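PDB 6FKK: MIP07328p from Drosophila melanogaster, which probably acts as an axon guidance cue that binds semaphorin receptors and repels growing axons. Local coordinates for residues L189-Q194 with T248-A253; F210-S215 with E269-S274. All blocks are in the same frame, centred on the assembly; numbering follows the deposited sequence.

Both contacts lie inside the sema domain, with centres about 14 Å apart, and their segments alternate along the chain: 189-194, 210-215, 248-253, then 269-274. Interaction 1 joins the loop that precedes strand 196-203 to the start of strand 251-259; interaction 2 sets strand 206-214 against strand 265-279, which follows 251-259 in sequence and neighbours it in the sheet. The two meet at E213 on strand 206-214, where OE1 forms a salt bridge with K252 of interaction 1 and OE2 probably accepts a hydrogen bond from the backbone N of N193. One glutamate thus joins the loop, strand 206-214 and strand 251-259 within the sema-domain propeller.

Interaction 1. Residues L189-Q194 with T248-A253; sequences LKQLNQ and TSFLKA
K190 meets K252 through its backbone: the carbonyl O of K190 accepts a hydrogen bond from NZ of K252 at 3.1 Å, while its own NZ makes a weak hydrogen bond to N360. The same ammonium of K252 reaches O of Q191, 2.7 Å from NZ. Both bonds approach from above the carbonyl planes and off the lone pairs, the second more steeply, 66° out of plane. The lysine can do this because its CG lies between the backbone N and carbonyl carbon (chi1 60°) and the chain beyond is extended. E213 adds a salt bridge to NZ, giving this buried charge an acid as well as two carbonyls.

The side chain of Q191 runs obliquely along the CD2-CE2 side of the F250 ring, its amide plane turned 54° from the ring; CB of Q191 comes within 3.8 Å of CE2 of F250, and O of Q191 lies at the ring edge. OE1 of Q191 is bound to the backbone N of E185. L192 follows with a looser apolar touch, CD2 lying 4.5 Å from CZ of F250, and also packs on F211.

A buried lysine extended from a strand to grip the carbonyls of an irregular loop is a worked case of non-repetitive chain fastened to a sheet, here the loop before strand 196-203 to strand 251-259 in the sema domain, a beta-propeller.

Interaction 2. Residues F210-S215 with E269-S274; sequences FFRELS and EIQAIS
R212 points its guanidinium at the backbone of I270: NH1 of R212 lies 2.7 Å from O of I270, with the oxygen at the edge of the group, but the N-H to acceptor angle of 128° makes the hydrogen bond weak. CG of R212 sits between its backbone N and carbonyl carbon (chi1 57°), and the chain then runs straight to NE; NH2 adds a long, weak ion pair with D196. CD of R212 passes 4.2 Å from CB of E269. Q271 bends at chi2, bringing its amide over one guanidinium face; NE2 of Q271 stands 3.9 Å above the centre of the R212 plane and makes a weak hydrogen bond to T290. With R212 cut back to an alanine, O of I270 is likely to lose its weak donor and the Q271 amide the flat group it covers.

CD1 of I273 abuts CD1 of F210 at 3.5 Å, the side chains crossing at about a right angle, and CG2 of I270 rests 3.9 Å from C of F211.

No backbone-to-backbone hydrogen bond joins the segments; side chains carry the contact. Strands 206-214 and 265-279 share a curled sheet without pairing, strands 225-233 and 251-259 coming between them in pairing order, and run roughly antiparallel here (149°). V198 of strand 196-203 touches F210, R212 and I273, V225 of strand 225-233 lies against R212 and E269, and A287 of strand 282-290 backs I270 and I273.

Interaction 1. Residues L189-Q194 with T248-A253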
loop_
_atom_site.group_PDB
_atom_site.type_symbol
_atom_site.label_atom_id
_atom_site.label_comp_id
_atom_site.label_asym_id
_atom_site.label_seq_id
_atom_site.Cartn_x
_atom_site.Cartn_y
_atom_site.Cartn_z
ATOM N N LEU A 189 11.688 -6.442 -20.989
ATOM C CA LEU A 189 10.941 -7.214 -20.007
ATOM C C LEU A 189 11.784 -7.645 -18.813
ATOM O O LEU A 189 11.225 -8.165 -17.842
ATOM C CB LEU A 189 10.322 -8.444 -20.675
ATOM C CG LEU A 189 9.390 -8.147 -21.853
ATOM C CD1 LEU A 189 8.890 -9.435 -22.479
ATOM C CD2 LEU A 189 8.223 -7.276 -21.413
ATOM N N LYS A 190 13.104 -7.446 -18.857
ATOM C CA LYS A 190 13.931 -7.783 -17.702
ATOM C C LYS A 190 13.700 -6.803 -16.558
ATOM O O LYS A 190 13.728 -7.194 -15.385
ATOM C CB LYS A 190 15.408 -7.818 -18.099
ATOM C CG LYS A 190 15.820 -9.090 -18.830
ATOM C CD LYS A 190 17.324 -9.162 -19.052
ATOM C CE LYS A 190 17.788 -8.124 -20.058
ATOM N NZ LYS A 190 19.227 -8.295 -20.396
ATOM N N GLN A 191 13.465 -5.530 -16.879
ATOM C CA GLN A 191 13.188 -4.541 -15.841
ATOM C C GLN A 191 11.722 -4.563 -15.428
ATOM O O GLN A 191 11.407 -4.578 -14.233
ATOM C CB GLN A 191 13.588 -3.144 -16.323
ATOM C CG GLN A 191 15.089 -2.914 -16.392
ATOM C CD GLN A 191 15.447 -1.462 -16.645
ATOM O OE1 GLN A 191 14.676 -0.717 -17.251
ATOM N NE2 GLN A 191 16.618 -1.050 -16.174
ATOM N N LEU A 192 10.813 -4.568 -16.401
ATOM C CA LEU A 192 9.381 -4.559 -16.127
ATOM C C LEU A 192 8.680 -5.460 -17.130
ATOM O O LEU A 192 8.933 -5.366 -18.333
ATOM C CB LEU A 192 8.815 -3.136 -16.201
ATOM C CG LEU A 192 9.266 -2.169 -15.106
ATOM C CD1 LEU A 192 8.823 -0.751 -15.424
ATOM C CD2 LEU A 192 8.714 -2.613 -13.768
ATOM N N ASN A 193 7.796 -6.328 -16.632
ATOM C CA ASN A 193 7.088 -7.315 -17.453
ATOM C C ASN A 193 5.604 -7.263 -17.095
ATOM O O ASN A 193 5.149 -8.002 -16.218
ATOM C CB ASN A 193 7.671 -8.710 -17.238
ATOM C CG ASN A 193 7.272 -9.685 -18.327
ATOM O OD1 ASN A 193 6.277 -9.488 -19.023
ATOM N ND2 ASN A 193 8.052 -10.750 -18.478
ATOM N N GLN A 194 4.859 -6.406 -17.788
ATOM C CA GLN A 194 3.436 -6.194 -17.544
ATOM C C GLN A 194 3.127 -5.957 -16.063
ATOM O O GLN A 194 2.353 -6.710 -15.457
ATOM C CB GLN A 194 2.618 -7.360 -18.080
ATOM C CG GLN A 194 2.860 -7.672 -19.547
ATOM C CD GLN A 194 1.867 -8.678 -20.097
ATOM O OE1 GLN A 194 0.715 -8.728 -19.668
ATOM N NE2 GLN A 194 2.312 -9.488 -21.053
ATOM N N THR A 248 20.481 4.471 -13.796
ATOM C CA THR A 248 21.688 3.701 -13.527
ATOM C C THR A 248 21.638 3.042 -12.159
ATOM O O THR A 248 22.648 2.497 -11.701
ATOM C CB THR A 248 22.928 4.589 -13.633
ATOM O OG1 THR A 248 22.842 5.647 -12.671
ATOM C CG2 THR A 248 23.030 5.184 -15.025
ATOM N N SER A 249 20.480 3.076 -11.498
ATOM C CA SER A 249 20.355 2.552 -10.144
ATOM C C SER A 249 19.087 1.727 -9.958
ATOM O O SER A 249 18.642 1.544 -8.820
ATOM C CB SER A 249 20.371 3.694 -9.125
ATOM O OG SER A 249 19.260 4.550 -9.317
ATOM N N PHE A 250 18.486 1.233 -11.038
ATOM C CA PHE A 250 17.252 0.465 -10.929
ATOM C C PHE A 250 17.570 -0.977 -10.561
ATOM O O PHE A 250 18.219 -1.695 -11.331
ATOM C CB PHE A 250 16.457 0.523 -12.232
ATOM C CG PHE A 250 15.154 -0.230 -12.178
ATOM C CD1 PHE A 250 14.017 0.366 -11.657
ATOM C CD2 PHE A 250 15.065 -1.529 -12.647
ATOM C CE1 PHE A 250 12.816 -0.321 -11.606
ATOM C CE2 PHE A 250 13.868 -2.222 -12.598
ATOM C CZ PHE A 250 12.742 -1.614 -12.077
ATOM N N LEU A 251 17.109 -1.398 -9.385
ATOM C CA LEU A 251 17.214 -2.776 -8.933
ATOM C C LEU A 251 15.868 -3.206 -8.370
ATOM O O LEU A 251 15.068 -2.377 -7.930
ATOM C CB LEU A 251 18.304 -2.945 -7.867
ATOM C CG LEU A 251 19.739 -2.628 -8.285
ATOM C CD1 LEU A 251 20.666 -2.702 -7.085
ATOM C CD2 LEU A 251 20.189 -3.589 -9.368
ATOM N N LYS A 252 15.620 -4.515 -8.388
ATOM C CA LYS A 252 14.392 -5.058 -7.824
ATOM C C LYS A 252 14.671 -6.413 -7.192
ATOM O O LYS A 252 15.608 -7.120 -7.571
ATOM C CB LYS A 252 13.282 -5.189 -8.873
ATOM C CG LYS A 252 13.611 -6.092 -10.049
ATOM C CD LYS A 252 12.441 -6.149 -11.022
ATOM C CE LYS A 252 12.742 -7.032 -12.221
ATOM N NZ LYS A 252 11.602 -7.070 -13.179
ATOM N N ALA A 253 13.837 -6.764 -6.217
ATOM C CA ALA A 253 13.932 -8.036 -5.520
ATOM C C ALA A 253 12.531 -8.585 -5.311
ATOM O O ALA A 253 11.558 -7.830 -5.231
ATOM C CB ALA A 253 14.652 -7.892 -4.175
#

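Interaction 2. Residues F210-S215 with E269-S274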
loop_
_atom_site.group_PDB
_atom_site.type_symbol
_atom_site.label_atom_id
_atom_site.label_comp_id
_atom_site.label_asym_id
_atom_site.label_seq_id
_atom_site.Cartn_x
_atom_site.Cartn_y
_atom_site.Cartn_z
ATOM N N PHE A 210 6.477 -0.820 -5.258
ATOM C CA PHE A 210 5.935 -2.147 -5.005
ATOM C C PHE A 210 4.927 -2.487 -6.092
ATOM O O PHE A 210 4.031 -1.687 -6.383
ATOM C CB PHE A 210 5.284 -2.219 -3.621
ATOM C CG PHE A 210 6.250 -2.006 -2.488
ATOM C CD1 PHE A 210 6.592 -0.726 -2.084
ATOM C CD2 PHE A 210 6.822 -3.086 -1.835
ATOM C CE1 PHE A 210 7.483 -0.527 -1.047
ATOM C CE2 PHE A 210 7.712 -2.892 -0.796
ATOM C CZ PHE A 210 8.043 -1.611 -0.401
ATOM N N PHE A 211 5.075 -3.668 -6.688
ATOM C CA PHE A 211 4.238 -4.057 -7.814
ATOM C C PHE A 211 4.314 -5.565 -7.997
ATOM O O PHE A 211 5.166 -6.243 -7.420
ATOM C CB PHE A 211 4.663 -3.337 -9.098
ATOM C CG PHE A 211 6.062 -3.663 -9.545
ATOM C CD1 PHE A 211 7.146 -2.966 -9.035
ATOM C CD2 PHE A 211 6.291 -4.660 -10.481
ATOM C CE1 PHE A 211 8.434 -3.261 -9.445
ATOM C CE2 PHE A 211 7.576 -4.960 -10.895
ATOM C CZ PHE A 211 8.649 -4.259 -10.377
ATOM N N ARG A 212 3.400 -6.080 -8.816
ATOM C CA ARG A 212 3.407 -7.465 -9.254
ATOM C C ARG A 212 3.602 -7.499 -10.763
ATOM O O ARG A 212 3.153 -6.598 -11.479
ATOM C CB ARG A 212 2.110 -8.183 -8.866
ATOM C CG ARG A 212 0.853 -7.528 -9.410
ATOM C CD ARG A 212 -0.401 -8.225 -8.900
ATOM N NE ARG A 212 -1.619 -7.635 -9.449
ATOM C CZ ARG A 212 -2.275 -6.623 -8.890
ATOM N NH1 ARG A 212 -1.829 -6.089 -7.760
ATOM N NH2 ARG A 212 -3.376 -6.145 -9.456
ATOM N N GLU A 213 4.285 -8.533 -11.244
ATOM C CA GLU A 213 4.635 -8.607 -12.655
ATOM C C GLU A 213 4.824 -10.064 -13.049
ATOM O O GLU A 213 4.910 -10.953 -12.199
ATOM C CB GLU A 213 5.904 -7.805 -12.958
ATOM C CG GLU A 213 7.157 -8.387 -12.324
ATOM C CD GLU A 213 8.433 -7.790 -12.887
ATOM O OE1 GLU A 213 9.502 -7.980 -12.269
ATOM O OE2 GLU A 213 8.366 -7.133 -13.949
ATOM N N LEU A 214 4.893 -10.291 -14.358
ATOM C CA LEU A 214 5.193 -11.614 -14.879
ATOM C C LEU A 214 6.642 -11.983 -14.589
ATOM O O LEU A 214 7.510 -11.120 -14.433
ATOM C CB LEU A 214 4.929 -11.672 -16.384
ATOM C CG LEU A 214 3.479 -11.441 -16.816
ATOM C CD1 LEU A 214 3.353 -11.499 -18.332
ATOM C CD2 LEU A 214 2.551 -12.451 -16.152
ATOM N N SER A 215 6.901 -13.285 -14.521
ATOM C CA SER A 215 8.194 -13.800 -14.098
ATOM C C SER A 215 8.988 -14.301 -15.295
ATOM O O SER A 215 8.454 -15.015 -16.150
ATOM C CB SER A 215 8.026 -14.929 -13.084
ATOM O OG SER A 215 9.284 -15.496 -12.762
ATOM N N GLU A 269 0.818 -12.555 -5.349
ATOM C CA GLU A 269 0.239 -11.381 -6.000
ATOM C C GLU A 269 -0.088 -10.327 -4.945
ATOM O O GLU A 269 -1.132 -10.397 -4.289
ATOM C CB GLU A 269 -0.996 -11.764 -6.811
ATOM C CG GLU A 269 -0.693 -12.680 -7.986
ATOM C CD GLU A 269 -1.877 -12.861 -8.913
ATOM O OE1 GLU A 269 -3.004 -12.482 -8.524
ATOM O OE2 GLU A 269 -1.682 -13.377 -10.032
ATOM N N ILE A 270 0.804 -9.348 -4.795
ATOM C CA ILE A 270 0.574 -8.261 -3.852
ATOM C C ILE A 270 -0.584 -7.399 -4.342
ATOM O O ILE A 270 -0.814 -7.247 -5.550
ATOM C CB ILE A 270 1.861 -7.437 -3.665
ATOM C CG1 ILE A 270 1.737 -6.500 -2.464
ATOM C CG2 ILE A 270 2.187 -6.651 -4.923
ATOM C CD1 ILE A 270 3.053 -5.875 -2.062
ATOM N N GLN A 271 -1.337 -6.839 -3.395
ATOM C CA GLN A 271 -2.563 -6.129 -3.735
ATOM C C GLN A 271 -2.582 -4.722 -3.153
ATOM O O GLN A 271 -3.180 -3.815 -3.741
ATOM C CB GLN A 271 -3.785 -6.913 -3.248
ATOM C CG GLN A 271 -3.968 -8.267 -3.914
ATOM C CD GLN A 271 -4.334 -8.150 -5.379
ATOM O OE1 GLN A 271 -5.017 -7.210 -5.786
ATOM N NE2 GLN A 271 -3.876 -9.103 -6.183
ATOM N N ALA A 272 -1.937 -4.531 -2.004
ATOM C CA ALA A 272 -1.924 -3.236 -1.339
ATOM C C ALA A 272 -0.792 -3.200 -0.325
ATOM O O ALA A 272 -0.360 -4.239 0.180
ATOM C CB ALA A 272 -3.258 -2.945 -0.643
ATOM N N ILE A 273 -0.320 -1.987 -0.032
ATOM C CA ILE A 273 0.671 -1.761 1.009
ATOM C C ILE A 273 0.227 -0.581 1.861
ATOM O O ILE A 273 -0.604 0.236 1.459
ATOM C CB ILE A 273 2.086 -1.500 0.447
ATOM C CG1 ILE A 273 2.117 -0.182 -0.333
ATOM C CG2 ILE A 273 2.546 -2.661 -0.420
ATOM C CD1 ILE A 273 3.513 0.274 -0.700
ATOM N N SER A 274 0.788 -0.510 3.050
ATOM C CA SER A 274 0.591 0.586 3.977
ATOM C C SER A 274 1.806 1.498 3.968
ATOM O O SER A 274 2.871 1.123 3.468
ATOM C CB SER A 274 0.360 0.045 5.392
ATOM O OG SER A 274 1.542 -0.549 5.900
#